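Local coordinates for alkaline serine protease (Pseudoalteromonas sp., PDB 1Y9Z), which probably cleaves peptide bonds as a cold-adapted, subtilisin-like serine endopeptidase of an Antarctic bacterium, at residues Thr300-Val308 / Ile329-Asp337. Sequence-based numbering, arbitrary orientation.
Sequences TAGAKGIIV and ITVPSVSVD
With chi1 at -57° in Val334 and -59° in Ile307, CG2 of the valine sits between its own backbone N and carbonyl carbon while CG1 of the isoleucine lies beside its backbone N, and these two carbons meet 3.9 Å apart, the two side chains running alongside each other in the same direction. They belong to neighbouring parallel strands, 305-308 and 333-336, in the large mixed sheet that includes strands 232-240 and 351-360, consistent with the beta-barrel domain inserted into the subtilisin-like fold. Beta-branched residues suit such extended backbones, and Val354 of strand 351-360 packs on both Ile307 and Val334. Ile307 CG2 also reaches Val336 CG2.

The opposite face carries Ile306, Ser333, Val308 and Ser335. The backbones draw closest at Ile306 and Ser333, bringing their CB atoms to 3.7 Å, and the short side chain of serine adds little bulk there. The hydroxyl of Ser335, turned anti to its own nitrogen, is held by Arg281 and by the carbonyl of Gln318, so this buried polar group is satisfied.

Just before the strand, Val331 points toward segment 300-308: its CB packs 3.3 Å from Lys304 O and its CG2 3.8 Å from Ile306 CD1, the two side chains crossing at about a right angle. An alanine here would keep CB against Lys304 O but is likely to leave the end of Ile306 without its methyl neighbour, opening a gap there. Pro332 has no N-H to give, but the pairing here needs only its carbonyl O, which accepts a hydrogen bond from Ile306 N. As in parallel pairing, Val334 bonds to the two residues flanking its partner Ile307: its N gives to Ile306 O and its O accepts from Val308 N at 2.9 Å, nearly straight at 175°. The last bond runs from Val336 N to Val308 O, 2.9 Å, with Ser335 CA 3.3 Å from the same oxygen.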
loop_
_atom_site.group_PDB
_atom_site.type_symbol
_atom_site.label_atom_id
_atom_site.label_comp_id
_atom_site.label_asym_id
_atom_site.label_seq_id
_atom_site.Cartn_x
_atom_site.Cartn_y
_atom_site.Cartn_z
ATOM N N THR A 300 -9.739 -19.857 21.903
ATOM C CA THR A 300 -10.328 -21.008 22.575
ATOM C C THR A 300 -9.559 -21.338 23.850
ATOM O O THR A 300 -10.149 -21.753 24.850
ATOM C CB THR A 300 -10.326 -22.242 21.651
ATOM O OG1 THR A 300 -11.057 -21.943 20.455
ATOM C CG2 THR A 300 -10.973 -23.433 22.346
ATOM N N ALA A 301 -8.245 -21.147 23.812
ATOM C CA ALA A 301 -7.395 -21.424 24.964
ATOM C C ALA A 301 -7.604 -20.393 26.071
ATOM O O ALA A 301 -7.068 -20.540 27.170
ATOM C CB ALA A 301 -5.932 -21.449 24.540
ATOM N N GLY A 302 -8.374 -19.349 25.771
ATOM C CA GLY A 302 -8.654 -18.317 26.757
ATOM C C GLY A 302 -7.775 -17.078 26.700
ATOM O O GLY A 302 -7.737 -16.299 27.654
ATOM N N ALA A 303 -7.080 -16.878 25.586
ATOM C CA ALA A 303 -6.195 -15.726 25.427
ATOM C C ALA A 303 -6.908 -14.382 25.569
ATOM O O ALA A 303 -8.054 -14.228 25.148
ATOM C CB ALA A 303 -5.495 -15.797 24.072
ATOM N N LYS A 304 -6.216 -13.415 26.165
ATOM C CA LYS A 304 -6.758 -12.069 26.352
ATOM C C LYS A 304 -6.433 -11.215 25.132
ATOM O O LYS A 304 -7.192 -10.317 24.766
ATOM C CB LYS A 304 -6.156 -11.412 27.596
ATOM C CG LYS A 304 -6.605 -12.017 28.914
ATOM C CD LYS A 304 -5.946 -11.314 30.094
ATOM C CE LYS A 304 -6.310 -9.840 30.157
ATOM N NZ LYS A 304 -5.658 -9.175 31.321
ATOM N N GLY A 305 -5.286 -11.504 24.525
ATOM C CA GLY A 305 -4.838 -10.787 23.343
ATOM C C GLY A 305 -4.172 -11.799 22.433
ATOM O O GLY A 305 -3.674 -12.816 22.914
ATOM N N ILE A 306 -4.146 -11.533 21.132
ATOM C CA ILE A 306 -3.552 -12.480 20.196
ATOM C C ILE A 306 -2.599 -11.843 19.192
ATOM O O ILE A 306 -2.882 -10.785 18.631
ATOM C CB ILE A 306 -4.655 -13.231 19.417
ATOM C CG1 ILE A 306 -5.638 -13.871 20.400
ATOM C CG2 ILE A 306 -4.032 -14.302 18.530
ATOM C CD1 ILE A 306 -6.889 -14.426 19.750
ATOM N N ILE A 307 -1.466 -12.506 18.973
ATOM C CA ILE A 307 -0.460 -12.043 18.027
ATOM C C ILE A 307 -0.119 -13.176 17.069
ATOM O O ILE A 307 0.492 -14.168 17.465
ATOM C CB ILE A 307 0.840 -11.619 18.729
ATOM C CG1 ILE A 307 0.558 -10.496 19.728
ATOM C CG2 ILE A 307 1.855 -11.158 17.691
ATOM C CD1 ILE A 307 1.754 -10.139 20.590
ATOM N N VAL A 308 -0.519 -13.025 15.812
ATOM C CA VAL A 308 -0.249 -14.032 14.793
ATOM C C VAL A 308 0.955 -13.595 13.970
ATOM O O VAL A 308 0.990 -12.468 13.474
ATOM C CB VAL A 308 -1.452 -14.196 13.841
ATOM C CG1 VAL A 308 -1.119 -15.202 12.747
ATOM C CG2 VAL A 308 -2.678 -14.640 14.620
ATOM N N ILE A 329 -13.723 -14.273 17.787
ATOM C CA ILE A 329 -12.629 -13.389 18.166
ATOM C C ILE A 329 -13.136 -12.048 18.685
ATOM O O ILE A 329 -13.261 -11.078 17.935
ATOM C CB ILE A 329 -11.679 -13.151 16.975
ATOM C CG1 ILE A 329 -11.362 -14.489 16.294
ATOM C CG2 ILE A 329 -10.398 -12.488 17.460
ATOM C CD1 ILE A 329 -10.796 -15.549 17.230
ATOM N N THR A 330 -13.423 -12.010 19.982
ATOM C CA THR A 330 -13.928 -10.812 20.638
ATOM C C THR A 330 -12.829 -10.082 21.406
ATOM O O THR A 330 -13.102 -9.151 22.165
ATOM C CB THR A 330 -15.067 -11.166 21.610
ATOM O OG1 THR A 330 -14.627 -12.196 22.503
ATOM C CG2 THR A 330 -16.289 -11.653 20.843
ATOM N N VAL A 331 -11.589 -10.514 21.208
ATOM C CA VAL A 331 -10.442 -9.899 21.866
ATOM C C VAL A 331 -9.550 -9.262 20.802
ATOM O O VAL A 331 -9.660 -9.588 19.617
ATOM C CB VAL A 331 -9.610 -10.944 22.643
ATOM C CG1 VAL A 331 -10.484 -11.645 23.670
ATOM C CG2 VAL A 331 -9.004 -11.953 21.677
ATOM N N PRO A 332 -8.664 -8.339 21.206
ATOM C CA PRO A 332 -7.790 -7.709 20.212
ATOM C C PRO A 332 -6.753 -8.684 19.663
ATOM O O PRO A 332 -6.053 -9.357 20.421
ATOM C CB PRO A 332 -7.163 -6.549 20.987
ATOM C CG PRO A 332 -7.134 -7.062 22.398
ATOM C CD PRO A 332 -8.478 -7.732 22.536
ATOM N N SER A 333 -6.673 -8.767 18.340
ATOM C CA SER A 333 -5.713 -9.647 17.689
ATOM C C SER A 333 -4.997 -8.878 16.582
ATOM O O SER A 333 -5.596 -8.031 15.914
ATOM C CB SER A 333 -6.422 -10.889 17.131
ATOM O OG SER A 333 -7.464 -10.549 16.235
ATOM N N VAL A 334 -3.713 -9.171 16.403
ATOM C CA VAL A 334 -2.902 -8.488 15.402
ATOM C C VAL A 334 -2.050 -9.446 14.577
ATOM O O VAL A 334 -1.931 -10.630 14.901
ATOM C CB VAL A 334 -1.960 -7.461 16.073
ATOM C CG1 VAL A 334 -2.771 -6.469 16.895
ATOM C CG2 VAL A 334 -0.946 -8.180 16.958
ATOM N N SER A 335 -1.452 -8.913 13.515
ATOM C CA SER A 335 -0.600 -9.687 12.620
ATOM C C SER A 335 0.770 -9.025 12.477
ATOM O O SER A 335 0.861 -7.813 12.295
ATOM C CB SER A 335 -1.263 -9.799 11.243
ATOM O OG SER A 335 -0.378 -10.351 10.281
ATOM N N VAL A 336 1.831 -9.824 12.567
ATOM C CA VAL A 336 3.197 -9.325 12.425
ATOM C C VAL A 336 3.966 -10.266 11.496
ATOM O O VAL A 336 3.553 -11.410 11.294
ATOM C CB VAL A 336 3.936 -9.254 13.791
ATOM C CG1 VAL A 336 3.216 -8.292 14.730
ATOM C CG2 VAL A 336 4.025 -10.638 14.412
ATOM N N ASP A 337 5.076 -9.795 10.933
ATOM C CA ASP A 337 5.850 -10.639 10.028
ATOM C C ASP A 337 6.613 -11.712 10.798
ATOM O O ASP A 337 6.649 -11.694 12.031
ATOM C CB ASP A 337 6.784 -9.787 9.147
ATOM C CG ASP A 337 7.880 -9.088 9.927
ATOM O OD1 ASP A 337 8.476 -8.142 9.367
ATOM O OD2 ASP A 337 8.163 -9.481 11.076
#